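Local coordinates for protein chlorella virus DNA ligase-adenylate (Chlorella virus, PDB 1FVI) that probably seals nicks in DNA as an ATP-dependent ligase, held here as the covalent intermediate with AMP attached to the enzyme, at residues 199-204 with 228-233. The protein carries 1 engineered substitution. Residues are numbered along the deposited sequence; the frame is centred on the assembly and turned at random.
Sequences MTALFK and EEDVMG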
loop_
_atom_site.group_PDB
_atom_site.type_symbol
_atom_site.label_atom_id
_atom_site.label_comp_id
_atom_site.label_asym_id
_atom_site.label_seq_id
_atom_site.Cartn_x
_atom_site.Cartn_y
_atom_site.Cartn_z
ATOM N N MET A 199 -7.950 -27.302 -4.307
ATOM C CA MET A 199 -7.169 -26.308 -5.041
ATOM C C MET A 199 -7.239 -26.533 -6.540
ATOM O O MET A 199 -7.479 -27.649 -7.009
ATOM C CB MET A 199 -5.700 -26.336 -4.626
ATOM C CG MET A 199 -5.448 -25.897 -3.214
ATOM S SD MET A 199 -3.707 -25.926 -2.839
ATOM C CE MET A 199 -3.794 -25.650 -1.048
ATOM N N THR A 200 -6.996 -25.463 -7.286
ATOM C CA THR A 200 -7.015 -25.515 -8.729
ATOM C C THR A 200 -5.687 -24.930 -9.190
ATOM O O THR A 200 -5.296 -23.855 -8.719
ATOM C CB THR A 200 -8.149 -24.664 -9.289
ATOM O OG1 THR A 200 -9.375 -25.063 -8.680
ATOM C CG2 THR A 200 -8.266 -24.848 -10.783
ATOM N N ALA A 201 -4.986 -25.659 -10.067
ATOM C CA ALA A 201 -3.695 -25.228 -10.604
ATOM C C ALA A 201 -3.806 -23.981 -11.493
ATOM O O ALA A 201 -4.890 -23.651 -11.989
ATOM C CB ALA A 201 -3.051 -26.361 -11.373
ATOM N N LEU A 202 -2.668 -23.326 -11.719
ATOM C CA LEU A 202 -2.608 -22.109 -12.527
ATOM C C LEU A 202 -2.369 -22.301 -14.029
ATOM O O LEU A 202 -3.056 -21.683 -14.845
ATOM C CB LEU A 202 -1.559 -21.153 -11.946
ATOM C CG LEU A 202 -1.251 -19.832 -12.662
ATOM C CD1 LEU A 202 -2.520 -19.005 -12.897
ATOM C CD2 LEU A 202 -0.246 -19.044 -11.829
ATOM N N PHE A 203 -1.373 -23.101 -14.401
ATOM C CA PHE A 203 -1.075 -23.331 -15.822
ATOM C C PHE A 203 -1.719 -24.618 -16.336
ATOM O O PHE A 203 -1.077 -25.384 -17.052
ATOM C CB PHE A 203 0.435 -23.408 -16.064
ATOM C CG PHE A 203 1.236 -22.387 -15.303
ATOM C CD1 PHE A 203 2.068 -22.782 -14.260
ATOM C CD2 PHE A 203 1.194 -21.043 -15.652
ATOM C CE1 PHE A 203 2.853 -21.856 -13.574
ATOM C CE2 PHE A 203 1.976 -20.104 -14.975
ATOM C CZ PHE A 203 2.809 -20.513 -13.933
ATOM N N LYS A 204 -2.982 -24.854 -15.978
ATOM C CA LYS A 204 -3.690 -26.058 -16.417
ATOM C C LYS A 204 -3.021 -27.316 -15.878
ATOM O O LYS A 204 -3.405 -27.829 -14.830
ATOM C CB LYS A 204 -3.753 -26.102 -17.949
ATOM C CG LYS A 204 -3.814 -27.493 -18.571
ATOM C CD LYS A 204 -3.446 -27.432 -20.057
ATOM C CE LYS A 204 -1.991 -26.990 -20.257
ATOM N NZ LYS A 204 -1.713 -26.558 -21.656
ATOM N N GLU A 228 8.860 -26.668 -15.237
ATOM C CA GLU A 228 7.695 -27.485 -15.597
ATOM C C GLU A 228 6.613 -27.426 -14.531
ATOM O O GLU A 228 5.431 -27.251 -14.833
ATOM C CB GLU A 228 8.088 -28.947 -15.786
ATOM C CG GLU A 228 8.815 -29.236 -17.064
ATOM C CD GLU A 228 9.070 -30.710 -17.237
ATOM O OE1 GLU A 228 10.157 -31.163 -16.830
ATOM O OE2 GLU A 228 8.180 -31.416 -17.764
ATOM N N GLU A 229 7.043 -27.567 -13.281
ATOM C CA GLU A 229 6.151 -27.558 -12.132
ATOM C C GLU A 229 5.075 -26.469 -12.184
ATOM O O GLU A 229 5.313 -25.352 -12.661
ATOM C CB GLU A 229 6.972 -27.448 -10.848
ATOM C CG GLU A 229 6.573 -28.448 -9.777
ATOM C CD GLU A 229 7.754 -28.896 -8.932
ATOM O OE1 GLU A 229 8.640 -28.059 -8.657
ATOM O OE2 GLU A 229 7.800 -30.088 -8.551
ATOM N N ASP A 230 3.870 -26.843 -11.763
ATOM C CA ASP A 230 2.735 -25.928 -11.735
ATOM C C ASP A 230 2.615 -25.333 -10.330
ATOM O O ASP A 230 3.260 -25.797 -9.381
ATOM C CB ASP A 230 1.459 -26.694 -12.081
ATOM C CG ASP A 230 0.372 -25.812 -12.673
ATOM O OD1 ASP A 230 0.433 -24.572 -12.531
ATOM O OD2 ASP A 230 -0.557 -26.376 -13.293
ATOM N N VAL A 231 1.816 -24.276 -10.219
ATOM C CA VAL A 231 1.569 -23.596 -8.952
ATOM C C VAL A 231 0.057 -23.440 -8.788
ATOM O O VAL A 231 -0.717 -23.692 -9.731
ATOM C CB VAL A 231 2.245 -22.202 -8.911
ATOM C CG1 VAL A 231 3.752 -22.336 -9.157
ATOM C CG2 VAL A 231 1.616 -21.264 -9.940
ATOM N N MET A 232 -0.363 -23.057 -7.586
ATOM C CA MET A 232 -1.786 -22.886 -7.308
ATOM C C MET A 232 -2.365 -21.644 -8.004
ATOM O O MET A 232 -1.731 -20.583 -8.054
ATOM C CB MET A 232 -2.038 -22.858 -5.791
ATOM C CG MET A 232 -3.481 -22.549 -5.380
ATOM S SD MET A 232 -3.870 -20.768 -5.243
ATOM C CE MET A 232 -3.080 -20.459 -3.707
ATOM N N GLY A 233 -3.534 -21.823 -8.616
ATOM C CA GLY A 233 -4.194 -20.727 -9.300
ATOM C C GLY A 233 -5.258 -20.165 -8.379
ATOM O O GLY A 233 -5.403 -18.950 -8.243
#
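With CG of D230 turned anti to its own N (chi1 -155°) and CG of F203 set anti to the carbonyl carbon, the carboxylate of D230 reaches across to the backbone and ring of F203. D230 OD1 takes the N-H of F203 N through its syn lone pair at 3.0 Å, almost straight at 172°. On the anti side, tilted from the carboxylate plane, D230 OD1 also accepts V231 N at 2.7 Å, and together these bonds would limit the group's rotation. The ring of F203 meets the carboxylate obliquely, the planes 21° apart, with CD1 beside OD1, while OD2 leans over CB of A201. A side-chain acceptor thus carries the pairing on where the strands give out. At the strand ends, A201 and M232 form an antiparallel non-hydrogen-bonded pair, flanked by the hydrogen bonds G233 N to T200 O (2.7 Å) and, just beyond the strands, L202 N to V231 O (2.8 Å). L202 and V231 run side by side, L202 CD2 pressed tightly on V231 CG2 at 3.5 Å; CE1 of F203 reaches the same methyl obliquely. At the other end, SD of M199 rests against CG of M232. The contact joins the ends of strands 190-201 and 232-237 in the antiparallel sheet of the OB-like domain, where M199 and M232 pack on F258 and A201 on W259 of helix 252-260, whose R255 bonds the carbonyls of M232 and G233.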